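Local coordinates for P450 epoxidase (Sorangium cellulosum, PDB 1Q5D), which belongs to the cytochrome P450 family, a mainly helical haem-protein fold that holds protoporphyrin IX iron beside a pocket occupied here by a second ligand, at residues A31-R34 against L35-A38; S70-W74 against E75-E79; E101-A104 against R105-L109; I377-G380 against T381-R385. All blocks are in the same frame, centred on the assembly; numbering follows the deposited sequence.

Contact 1: A31-R34 against L35-A38; sequences AIER and LREA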
loop_
_atom_site.group_PDB
_atom_site.type_symbol
_atom_site.label_atom_id
_atom_site.label_comp_id
_atom_site.label_asym_id
_atom_site.label_seq_id
_atom_site.Cartn_x
_atom_site.Cartn_y
_atom_site.Cartn_z
ATOM N N ALA A 31 -10.382 -0.986 19.914
ATOM C CA ALA A 31 -9.122 -0.708 20.610
ATOM C C ALA A 31 -8.517 0.657 20.296
ATOM O O ALA A 31 -8.102 1.371 21.194
ATOM C CB ALA A 31 -8.099 -1.825 20.360
ATOM N N ILE A 32 -8.459 1.038 19.025
ATOM C CA ILE A 32 -7.894 2.338 18.721
ATOM C C ILE A 32 -8.858 3.489 19.058
ATOM O O ILE A 32 -8.411 4.579 19.344
ATOM C CB ILE A 32 -7.378 2.418 17.255
ATOM C CG1 ILE A 32 -8.540 2.250 16.267
ATOM C CG2 ILE A 32 -6.281 1.367 17.023
ATOM C CD1 ILE A 32 -8.096 1.985 14.808
ATOM N N GLU A 33 -10.163 3.245 19.041
ATOM C CA GLU A 33 -11.106 4.286 19.456
ATOM C C GLU A 33 -10.839 4.647 20.935
ATOM O O GLU A 33 -10.709 5.829 21.301
ATOM C CB GLU A 33 -12.561 3.836 19.258
ATOM C CG GLU A 33 -13.553 4.822 19.866
ATOM C CD GLU A 33 -15.003 4.482 19.596
ATOM O OE1 GLU A 33 -15.344 4.113 18.449
ATOM O OE2 GLU A 33 -15.818 4.599 20.535
ATOM N N ARG A 34 -10.700 3.612 21.766
ATOM C CA ARG A 34 -10.338 3.811 23.171
ATOM C C ARG A 34 -9.091 4.651 23.297
ATOM O O ARG A 34 -9.039 5.552 24.118
ATOM C CB ARG A 34 -10.124 2.483 23.885
ATOM C CG ARG A 34 -11.402 1.763 24.223
ATOM C CD ARG A 34 -11.206 0.657 25.254
ATOM N NE ARG A 34 -10.908 -0.614 24.607
ATOM C CZ ARG A 34 -11.803 -1.343 23.950
ATOM N NH1 ARG A 34 -13.062 -0.928 23.857
ATOM N NH2 ARG A 34 -11.441 -2.491 23.385
ATOM N N LEU A 35 -8.081 4.356 22.482
ATOM C CA LEU A 35 -6.862 5.163 22.463
ATOM C C LEU A 35 -7.124 6.597 22.004
ATOM O O LEU A 35 -6.731 7.548 22.678
ATOM C CB LEU A 35 -5.789 4.519 21.570
ATOM C CG LEU A 35 -5.169 3.230 22.136
ATOM C CD1 LEU A 35 -4.255 2.551 21.106
ATOM C CD2 LEU A 35 -4.414 3.529 23.426
ATOM N N ARG A 36 -7.761 6.744 20.846
ATOM C CA ARG A 36 -8.010 8.062 20.264
ATOM C C ARG A 36 -8.761 8.994 21.227
ATOM O O ARG A 36 -8.428 10.168 21.369
ATOM C CB ARG A 36 -8.795 7.907 18.956
ATOM C CG ARG A 36 -8.981 9.201 18.157
ATOM C CD ARG A 36 -9.671 8.993 16.796
ATOM N NE ARG A 36 -11.012 8.433 16.928
ATOM C CZ ARG A 36 -11.330 7.165 16.708
ATOM N NH1 ARG A 36 -10.397 6.293 16.332
ATOM N NH2 ARG A 36 -12.584 6.754 16.870
ATOM N N GLU A 37 -9.785 8.462 21.875
ATOM C CA GLU A 37 -10.601 9.273 22.765
ATOM C C GLU A 37 -9.848 9.669 24.045
ATOM O O GLU A 37 -10.043 10.762 24.567
ATOM C CB GLU A 37 -11.936 8.581 23.048
ATOM C CG GLU A 37 -12.964 8.873 21.960
ATOM C CD GLU A 37 -14.196 7.998 22.042
ATOM O OE1 GLU A 37 -15.065 8.112 21.145
ATOM O OE2 GLU A 37 -14.302 7.200 22.999
ATOM N N ALA A 38 -8.951 8.808 24.513
ATOM C CA ALA A 38 -8.210 9.074 25.752
ATOM C C ALA A 38 -7.024 10.033 25.574
ATOM O O ALA A 38 -6.689 10.795 26.488
ATOM C CB ALA A 38 -7.748 7.752 26.388
HETATM O O HOH W 1 -14.173 3.919 15.782
#
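Ala31 meets Leu35 through its carbonyl oxygen: Leu35 N donates to Ala31 O at 3.3 Å, and Leu35 CG stands 3.6 Å from that same Ala31 O. At the next residue, Ile32 O takes the amide of Arg36 in a short bond, 2.7 Å to Arg36 N. The Ile32 side chain itself packs against Tyr24 and against Pro331 and Ser332 of helix 330-333.

Glu33 carries most of the side-chain chemistry. Its backbone O accepts from Glu37 N at 2.8 Å, and its extended side chain runs beside that of Glu37, pointing the same way. Glu33 OE2 thereby comes to 3.6 Å from Glu37 OE1, a closeness of like charges that would be expected to cost energy unless solvent or a proton offsets it. Arg36 also reaches Glu33, its chain crossing that of Glu33 obliquely. With CG anti to its backbone N (chi1 -173°) and a bend at chi3, its guanidinium folds back until one face lies over Glu33 CA and NH2 rests 3.7 Å from Glu33 CG. The carboxylate and guanidinium planes are 61° apart, and Glu33 OE1 to Arg36 NH2, at 4.1 Å, is too long for a salt bridge. A water spans the pair instead, donating to Glu33 OE1 and accepting weakly from Arg36 NH2, while Arg36 NH1 is held by Ser332 OG.

Arg34 O finally accepts from Ala38 N, a bond bent to 143°. The set is the i to i+4 ladder of an alpha-helix, here the closing turns of the N-terminal A helix of the P450 fold.

Contact 2: S70-W74 against E75-E79; sequences SREEW and ESSAE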
loop_
_atom_site.group_PDB
_atom_site.type_symbol
_atom_site.label_atom_id
_atom_site.label_comp_id
_atom_site.label_asym_id
_atom_site.label_seq_id
_atom_site.Cartn_x
_atom_site.Cartn_y
_atom_site.Cartn_z
ATOM N N SER A 70 13.269 10.117 5.879
ATOM C CA SER A 70 14.491 9.304 5.843
ATOM C C SER A 70 14.769 8.587 7.161
ATOM O O SER A 70 14.830 9.212 8.227
ATOM C CB SER A 70 15.719 10.133 5.455
ATOM O OG SER A 70 16.882 9.564 6.046
ATOM N N ARG A 71 14.949 7.274 7.073
ATOM C CA ARG A 71 15.167 6.453 8.245
ATOM C C ARG A 71 16.521 6.777 8.872
ATOM O O ARG A 71 16.788 6.392 10.012
ATOM C CB ARG A 71 15.061 4.964 7.895
ATOM C CG ARG A 71 13.625 4.453 7.786
ATOM C CD ARG A 71 12.821 5.069 6.647
ATOM N NE ARG A 71 11.523 4.417 6.448
ATOM C CZ ARG A 71 10.374 5.061 6.316
ATOM N NH1 ARG A 71 10.336 6.385 6.374
ATOM N NH2 ARG A 71 9.250 4.380 6.134
ATOM N N GLU A 72 17.357 7.503 8.135
ATOM C CA GLU A 72 18.681 7.886 8.622
ATOM C C GLU A 72 18.604 8.985 9.694
ATOM O O GLU A 72 19.597 9.290 10.357
ATOM C CB GLU A 72 19.601 8.282 7.453
ATOM C CG GLU A 72 19.905 7.121 6.501
ATOM C CD GLU A 72 20.881 7.472 5.386
ATOM O OE1 GLU A 72 20.809 8.597 4.845
ATOM O OE2 GLU A 72 21.723 6.611 5.037
ATOM N N GLU A 73 17.417 9.559 9.874
ATOM C CA GLU A 73 17.179 10.510 10.958
ATOM C C GLU A 73 16.792 9.794 12.250
ATOM O O GLU A 73 16.731 10.406 13.316
ATOM C CB GLU A 73 16.091 11.509 10.570
ATOM C CG GLU A 73 16.449 12.372 9.375
ATOM C CD GLU A 73 17.164 13.652 9.770
ATOM O OE1 GLU A 73 17.289 14.545 8.908
ATOM O OE2 GLU A 73 17.602 13.769 10.939
ATOM N N TRP A 74 16.535 8.496 12.150
ATOM C CA TRP A 74 16.164 7.684 13.309
ATOM C C TRP A 74 17.322 7.488 14.288
ATOM O O TRP A 74 18.488 7.433 13.900
ATOM C CB TRP A 74 15.674 6.323 12.831
ATOM C CG TRP A 74 14.880 5.543 13.805
ATOM C CD1 TRP A 74 14.175 6.016 14.881
ATOM C CD2 TRP A 74 14.684 4.129 13.789
ATOM N NE1 TRP A 74 13.554 4.976 15.531
ATOM C CE2 TRP A 74 13.851 3.804 14.879
ATOM C CE3 TRP A 74 15.130 3.091 12.954
ATOM C CZ2 TRP A 74 13.456 2.496 15.157
ATOM C CZ3 TRP A 74 14.742 1.794 13.237
ATOM C CH2 TRP A 74 13.916 1.509 14.335
ATOM N N GLU A 75 16.986 7.366 15.560
ATOM C CA GLU A 75 17.975 7.100 16.587
ATOM C C GLU A 75 18.560 5.689 16.438
ATOM O O GLU A 75 19.669 5.420 16.902
ATOM C CB GLU A 75 17.347 7.280 17.967
ATOM C CG GLU A 75 16.034 6.539 18.162
ATOM C CD GLU A 75 15.448 6.752 19.543
ATOM O OE1 GLU A 75 14.299 6.316 19.784
ATOM O OE2 GLU A 75 16.136 7.359 20.395
ATOM N N SER A 76 17.813 4.791 15.788
ATOM C CA SER A 76 18.288 3.422 15.560
ATOM C C SER A 76 18.712 3.209 14.112
ATOM O O SER A 76 18.676 2.089 13.600
ATOM C CB SER A 76 17.213 2.404 15.925
ATOM O OG SER A 76 17.043 2.317 17.324
ATOM N N SER A 77 19.111 4.288 13.456
ATOM C CA SER A 77 19.533 4.220 12.067
ATOM C C SER A 77 20.602 3.153 11.787
ATOM O O SER A 77 20.491 2.405 10.817
ATOM C CB SER A 77 20.039 5.582 11.605
ATOM O OG SER A 77 20.658 5.449 10.345
ATOM N N ALA A 78 21.635 3.100 12.628
ATOM C CA ALA A 78 22.753 2.181 12.441
ATOM C C ALA A 78 22.260 0.752 12.394
ATOM O O ALA A 78 22.574 -0.010 11.482
ATOM C CB ALA A 78 23.775 2.349 13.583
ATOM N N GLU A 79 21.484 0.385 13.396
ATOM C CA GLU A 79 20.889 -0.930 13.428
ATOM C C GLU A 79 20.041 -1.138 12.144
ATOM O O GLU A 79 20.093 -2.207 11.521
ATOM C CB GLU A 79 20.101 -1.074 14.738
ATOM C CG GLU A 79 19.137 -2.229 14.832
ATOM C CD GLU A 79 17.825 -1.918 14.158
ATOM O OE1 GLU A 79 17.587 -2.521 13.101
ATOM O OE2 GLU A 79 17.054 -1.072 14.669
HETATM O O HOH W 2 12.304 5.814 17.986
#
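Trp74 and Ser76 meet through a CH-pi contact: Ser76 CB sits 3.5 Å from the centroid of the six-membered ring of Trp74, only 3° off the ring normal, and Ser76 N lies over the same indole. The indole CG is anti to the Trp74 backbone N (chi1 -162°), which swings the ring beside the chain that follows.

Among the hydrogen bonds, Ser77 N donates to Trp74 O at 3.2 Å and closes a type I turn from Trp74 to Ser77; the donor stands well above the carbonyl plane. Just upstream, Ser70 OG accepts from Glu72 N at 3.0 Å, an ST turn leading into the 3-10 segment 71-73. A water lying in the indole plane accepts from Trp74 NE1 at 2.9 Å and is 2.7 Å from Glu75 OE1.

Charge enters through Glu79, whose OE2 is 4.0 Å from Trp74 CZ3, its carboxylate nearly perpendicular to the ring; it also has a long, weak ion pair with Arg48. Arg71 turns away to Val69 O and touches the bound 7,11-dihydroxy-8,8,10,12,16-pentamethyl-3-[1-methyl-2-(2-methyl-thiazol-4-yl)vinyl]-4,17-dioxabicyclo[14.1.0]heptadecane-5,9-dione. The chemistry implies an indole that uses its face for a carbon contact and its N-H for a water, with neighbours such as Phe308 packing round it, at the entry to helix 77-82 beside the pocket of this ligand.

Contact 3: E101-A104 against R105-L109; sequences EDHA and RVRKL. With HEM (protoporphyrin IX containing Fe), chain B.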
loop_
_atom_site.group_PDB
_atom_site.type_symbol
_atom_site.label_atom_id
_atom_site.label_comp_id
_atom_site.label_asym_id
_atom_site.label_seq_id
_atom_site.Cartn_x
_atom_site.Cartn_y
_atom_site.Cartn_z
ATOM N N GLU A 101 15.543 17.598 -1.527
ATOM C CA GLU A 101 15.801 18.111 -2.869
ATOM C C GLU A 101 15.854 16.990 -3.909
ATOM O O GLU A 101 15.279 17.113 -4.994
ATOM C CB GLU A 101 17.102 18.920 -2.886
ATOM C CG GLU A 101 17.148 20.027 -1.846
ATOM C CD GLU A 101 17.596 19.539 -0.469
ATOM O OE1 GLU A 101 17.892 20.403 0.388
ATOM O OE2 GLU A 101 17.654 18.308 -0.231
ATOM N N ASP A 102 16.548 15.902 -3.579
ATOM C CA ASP A 102 16.642 14.754 -4.476
ATOM C C ASP A 102 15.300 14.011 -4.614
ATOM O O ASP A 102 14.945 13.544 -5.696
ATOM C CB ASP A 102 17.718 13.774 -3.995
ATOM C CG ASP A 102 19.083 14.398 -3.942
ATOM O OD1 ASP A 102 19.520 14.948 -4.978
ATOM O OD2 ASP A 102 19.789 14.385 -2.912
ATOM N N HIS A 103 14.572 13.898 -3.510
ATOM C CA HIS A 103 13.268 13.258 -3.552
ATOM C C HIS A 103 12.351 13.972 -4.537
ATOM O O HIS A 103 11.673 13.323 -5.329
ATOM C CB HIS A 103 12.614 13.240 -2.182
ATOM C CG HIS A 103 11.185 12.804 -2.213
ATOM N ND1 HIS A 103 10.133 13.696 -2.181
ATOM C CD2 HIS A 103 10.631 11.571 -2.286
ATOM C CE1 HIS A 103 8.993 13.030 -2.224
ATOM N NE2 HIS A 103 9.267 11.740 -2.297
ATOM N N ALA A 104 12.324 15.308 -4.483
ATOM C CA ALA A 104 11.449 16.087 -5.359
ATOM C C ALA A 104 11.806 15.877 -6.818
ATOM O O ALA A 104 10.931 15.795 -7.677
ATOM C CB ALA A 104 11.509 17.603 -5.001
ATOM N N ARG A 105 13.105 15.785 -7.084
ATOM C CA ARG A 105 13.611 15.589 -8.424
ATOM C C ARG A 105 13.094 14.267 -8.990
ATOM O O ARG A 105 12.506 14.223 -10.070
ATOM C CB ARG A 105 15.139 15.607 -8.403
ATOM C CG ARG A 105 15.799 15.239 -9.721
ATOM C CD ARG A 105 17.316 15.482 -9.748
ATOM N NE ARG A 105 18.029 14.901 -8.603
ATOM C CZ ARG A 105 18.218 13.594 -8.398
ATOM N NH1 ARG A 105 17.736 12.694 -9.249
ATOM N NH2 ARG A 105 18.875 13.181 -7.319
ATOM N N VAL A 106 13.297 13.195 -8.236
ATOM C CA VAL A 106 12.829 11.882 -8.655
ATOM C C VAL A 106 11.317 11.849 -8.861
ATOM O O VAL A 106 10.860 11.356 -9.876
ATOM C CB VAL A 106 13.265 10.782 -7.675
ATOM C CG1 VAL A 106 12.826 9.404 -8.172
ATOM C CG2 VAL A 106 14.787 10.818 -7.513
ATOM N N ARG A 107 10.543 12.377 -7.910
ATOM C CA ARG A 107 9.080 12.426 -8.065
ATOM C C ARG A 107 8.640 13.249 -9.283
ATOM O O ARG A 107 7.753 12.842 -10.030
ATOM C CB ARG A 107 8.404 12.976 -6.804
ATOM C CG ARG A 107 8.391 12.000 -5.621
ATOM C CD ARG A 107 7.680 10.688 -5.902
ATOM N NE ARG A 107 6.284 10.873 -6.318
ATOM C CZ ARG A 107 5.244 10.804 -5.505
ATOM N NH1 ARG A 107 5.436 10.563 -4.203
ATOM N NH2 ARG A 107 4.003 10.988 -5.985
ATOM N N LYS A 108 9.266 14.405 -9.480
ATOM C CA LYS A 108 8.890 15.287 -10.593
ATOM C C LYS A 108 9.086 14.525 -11.903
ATOM O O LYS A 108 8.300 14.642 -12.844
ATOM C CB LYS A 108 9.722 16.587 -10.552
ATOM C CG LYS A 108 9.473 17.561 -11.712
ATOM C CD LYS A 108 9.817 19.009 -11.310
ATOM C CE LYS A 108 9.447 19.998 -12.409
ATOM N NZ LYS A 108 10.515 21.027 -12.595
ATOM N N LEU A 109 10.132 13.708 -11.936
ATOM C CA LEU A 109 10.453 12.887 -13.096
ATOM C C LEU A 109 9.436 11.769 -13.383
ATOM O O LEU A 109 9.066 11.548 -14.542
ATOM C CB LEU A 109 11.848 12.287 -12.906
ATOM C CG LEU A 109 12.496 11.439 -13.995
ATOM C CD1 LEU A 109 12.887 12.288 -15.198
ATOM C CD2 LEU A 109 13.715 10.755 -13.421
HETATM C CHA HEM B . 3.557 5.986 -1.003
HETATM C CHB HEM B . -0.677 4.018 0.190
HETATM C CHC HEM B . -0.810 1.718 -4.091
HETATM C CHD HEM B . 3.665 3.215 -5.005
HETATM C C1A HEM B . 2.381 5.722 -0.352
HETATM C C2A HEM B . 1.937 6.338 0.876
HETATM C C3A HEM B . 0.776 5.781 1.219
HETATM C C4A HEM B . 0.443 4.802 0.211
HETATM C CMA HEM B . -0.073 6.134 2.471
HETATM C CAA HEM B . 2.698 7.445 1.644
HETATM C CBA HEM B . 3.503 6.846 2.800
HETATM C CGA HEM B . 4.153 7.968 3.591
HETATM O O1A HEM B . 4.972 7.677 4.518
HETATM O O2A HEM B . 3.873 9.163 3.287
HETATM C C1B HEM B . -1.047 3.244 -0.871
HETATM C C2B HEM B . -2.287 2.511 -0.927
HETATM C C3B HEM B . -2.323 1.868 -2.083
HETATM C C4B HEM B . -1.113 2.166 -2.820
HETATM C CMB HEM B . -3.385 2.437 0.170
HETATM C CAB HEM B . -3.521 0.990 -2.485
HETATM C CBB HEM B . -3.421 0.051 -3.420
HETATM C C1C HEM B . 0.365 1.946 -4.742
HETATM C C2C HEM B . 0.711 1.500 -6.074
HETATM C C3C HEM B . 1.957 1.920 -6.312
HETATM C C4C HEM B . 2.418 2.653 -5.148
HETATM C CMC HEM B . -0.243 0.689 -6.991
HETATM C CAC HEM B . 2.852 1.739 -7.552
HETATM C CBC HEM B . 2.344 1.314 -8.706
HETATM C C1D HEM B . 4.063 4.038 -3.982
HETATM C C2D HEM B . 5.390 4.568 -3.868
HETATM C C3D HEM B . 5.365 5.435 -2.632
HETATM C C4D HEM B . 4.030 5.323 -2.111
HETATM C CMD HEM B . 6.570 4.322 -4.822
HETATM C CAD HEM B . 6.519 6.278 -2.061
HETATM C CBD HEM B . 6.187 7.727 -2.439
HETATM C CGD HEM B . 7.235 8.671 -1.905
HETATM O O1D HEM B . 7.787 8.380 -0.813
HETATM O O2D HEM B . 7.532 9.709 -2.569
HETATM N NA HEM B . 1.449 4.785 -0.743
HETATM N NB HEM B . -0.327 3.029 -2.048
HETATM N NC HEM B . 1.430 2.630 -4.214
HETATM N ND HEM B . 3.287 4.491 -2.929
HETATM FE FE HEM B . 1.370 3.850 -2.549
HETATM O O HOH W 3 18.642 17.048 -6.922
HETATM O O HOH W 4 2.246 2.155 -1.443
#
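His103 and Arg107, one helical turn apart, converge on a single oxygen of the haem: both donate to O2D of a propionate. They belong to helix 100-110, the C helix of the P450 fold, whose basic side chains commonly hold a haem propionate. His103 NE2 is 2.7 Å from HEM O2D in an almost straight bond (175°), with the propionate carboxyl carbon CGD in the plane of the imidazole. Arg107 NH1 reaches the same HEM O2D at 2.8 Å, the oxygen lying at the edge of the guanidinium, in its plane.

The two groups stand side by side with their planes 83° apart. Arg107 CG, set beside its backbone N (chi1 -73°), lies 3.8 Å from the centroid of the His103 ring, a CH-pi contact over the face; bends at chi2 and chi3 then turn the guanidinium back to the propionate. His363 stacks on the same imidazole and is also hydrogen-bonded to the haem. Arg107 NH1 donates to Val364 O as well, while NE is held by Asn111 OD1.

Further round the helix, Asp102 and Arg105 form a salt bridge: Arg105 NH2 meets Asp102 OD1 at 3.0 Å from above the carboxylate plane, while OD1 lies in the guanidinium plane. Arg105 NH2 has a second acidic partner in Glu243. A water completes the link between this pair, donating to Asp102 OD1 at 3.0 Å and accepting from Arg105 NE at 2.8 Å.

Contact 4: I377-G380 against T381-R385; sequences IAVG and TIFRR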
loop_
_atom_site.group_PDB
_atom_site.type_symbol
_atom_site.label_atom_id
_atom_site.label_comp_id
_atom_site.label_asym_id
_atom_site.label_seq_id
_atom_site.Cartn_x
_atom_site.Cartn_y
_atom_site.Cartn_z
ATOM N N ILE A 377 -11.875 -2.073 -11.948
ATOM C CA ILE A 377 -12.043 -3.197 -12.874
ATOM C C ILE A 377 -12.286 -4.514 -12.141
ATOM O O ILE A 377 -13.200 -5.254 -12.476
ATOM C CB ILE A 377 -10.811 -3.308 -13.792
ATOM C CG1 ILE A 377 -10.787 -2.143 -14.782
ATOM C CG2 ILE A 377 -10.815 -4.632 -14.544
ATOM C CD1 ILE A 377 -9.457 -1.987 -15.505
ATOM N N ALA A 378 -11.479 -4.800 -11.120
ATOM C CA ALA A 378 -11.564 -6.086 -10.418
ATOM C C ALA A 378 -12.858 -6.251 -9.637
ATOM O O ALA A 378 -13.510 -7.299 -9.708
ATOM C CB ALA A 378 -10.361 -6.259 -9.461
ATOM N N VAL A 379 -13.209 -5.226 -8.870
ATOM C CA VAL A 379 -14.395 -5.266 -8.021
ATOM C C VAL A 379 -15.663 -5.076 -8.862
ATOM O O VAL A 379 -16.639 -5.800 -8.671
ATOM C CB VAL A 379 -14.362 -4.216 -6.902
ATOM C CG1 VAL A 379 -15.621 -4.339 -6.006
ATOM C CG2 VAL A 379 -13.070 -4.332 -6.060
ATOM N N GLY A 380 -15.638 -4.123 -9.790
ATOM C CA GLY A 380 -16.760 -3.933 -10.703
ATOM C C GLY A 380 -17.097 -5.229 -11.442
ATOM O O GLY A 380 -18.241 -5.685 -11.420
ATOM N N THR A 381 -16.092 -5.846 -12.058
ATOM C CA THR A 381 -16.291 -7.081 -12.828
ATOM C C THR A 381 -16.863 -8.234 -12.023
ATOM O O THR A 381 -17.819 -8.901 -12.460
ATOM C CB THR A 381 -14.968 -7.537 -13.447
ATOM O OG1 THR A 381 -14.528 -6.584 -14.421
ATOM C CG2 THR A 381 -15.156 -8.834 -14.240
ATOM N N ILE A 382 -16.264 -8.510 -10.864
ATOM C CA ILE A 382 -16.683 -9.671 -10.087
ATOM C C ILE A 382 -18.155 -9.597 -9.670
ATOM O O ILE A 382 -18.874 -10.598 -9.719
ATOM C CB ILE A 382 -15.709 -9.981 -8.890
ATOM C CG1 ILE A 382 -15.961 -11.397 -8.360
ATOM C CG2 ILE A 382 -15.827 -8.940 -7.796
ATOM C CD1 ILE A 382 -14.882 -11.928 -7.410
ATOM N N PHE A 383 -18.606 -8.407 -9.287
ATOM C CA PHE A 383 -19.995 -8.201 -8.882
ATOM C C PHE A 383 -20.971 -8.106 -10.058
ATOM O O PHE A 383 -22.152 -8.399 -9.894
ATOM C CB PHE A 383 -20.128 -6.960 -7.983
ATOM C CG PHE A 383 -19.776 -7.227 -6.546
ATOM C CD1 PHE A 383 -18.678 -6.604 -5.956
ATOM C CD2 PHE A 383 -20.523 -8.130 -5.793
ATOM C CE1 PHE A 383 -18.332 -6.872 -4.636
ATOM C CE2 PHE A 383 -20.198 -8.392 -4.474
ATOM C CZ PHE A 383 -19.097 -7.758 -3.888
ATOM N N ARG A 384 -20.484 -7.683 -11.224
ATOM C CA ARG A 384 -21.317 -7.644 -12.431
ATOM C C ARG A 384 -21.524 -9.058 -12.952
ATOM O O ARG A 384 -22.602 -9.412 -13.424
ATOM C CB ARG A 384 -20.668 -6.784 -13.526
ATOM C CG ARG A 384 -21.042 -5.314 -13.483
ATOM C CD ARG A 384 -20.746 -4.551 -14.772
ATOM N NE ARG A 384 -19.319 -4.541 -15.100
ATOM C CZ ARG A 384 -18.436 -3.683 -14.600
ATOM N NH1 ARG A 384 -18.811 -2.755 -13.740
ATOM N NH2 ARG A 384 -17.170 -3.750 -14.957
ATOM N N ARG A 385 -20.478 -9.867 -12.854
ATOM C CA ARG A 385 -20.527 -11.234 -13.337
ATOM C C ARG A 385 -21.190 -12.189 -12.344
ATOM O O ARG A 385 -21.793 -13.190 -12.741
ATOM C CB ARG A 385 -19.122 -11.719 -13.679
ATOM C CG ARG A 385 -18.924 -12.023 -15.148
ATOM C CD ARG A 385 -18.278 -10.899 -15.949
ATOM N NE ARG A 385 -16.945 -11.292 -16.394
ATOM C CZ ARG A 385 -16.149 -10.569 -17.171
ATOM N NH1 ARG A 385 -16.524 -9.377 -17.628
ATOM N NH2 ARG A 385 -14.956 -11.044 -17.477
#
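The last turns of helix 368-385, the L helix that follows the cysteine-ligand loop in cytochrome P450s, bring Thr381 back onto Ile377. Two donors of the threonine share one carbonyl oxygen: Thr381 OG1 is 2.7 Å from Ile377 O and Thr381 N is 3.0 Å from it, the two arriving from opposite faces of the carbonyl plane. The hydroxyl can do this because OG1 lies beside the backbone N (chi1 -66°). Gln127 NE2, from helix 123-137, also bonds to Thr381 OG1 and so ties this turn to its neighbour.

Apolar packing follows on another side of the helix. Val379 CG1 comes up to the edge of the Phe383 ring, in its plane, 3.8 Å from CD1. Leu270 of helix 257-272 touches both side chains. The backbone bond from Phe383 N to Val379 O is weak at 3.3 Å; the next rung, Arg384 N to Gly380 O, measures 3.0 Å with the donor in the carbonyl plane.

Gly380 has no side chain to stand in the way, and the bent Arg384 chain lays its guanidinium over the peptide that follows the glycine: one face lies over Gly380 C and Thr381 N, with Gly380 C 3.6 Å from the guanidinium plane. Arg385 NH2 forms a salt bridge with Asp131, while the Arg385 guanidinium lies with the centre of one face over Thr381 CG2, 3.5 Å from the plane.

In the fold
The four contacts follow one another along a single chain, each closing before the next opens, and none touches another. Contacts 2 and 3 come nearest, their closest atoms about 9 Å apart and their centres 22 Å, and both border the ligand site: the Arg71 side chain of contact 2 lies about 4 Å from the bound dioxabicycloheptadecane-dione ligand, whereas contact 3 bonds directly to a haem propionate, with the His103 side chain about 8 Å from this ligand. Contact 4 sits across the chain's centre from contact 2, centres 43 Å apart; its Val379 side chain is about 11 Å from the haem. Contact 1 lies farthest from the chain's centre, at 24 Å, and 36 Å, centre to centre, from contact 4.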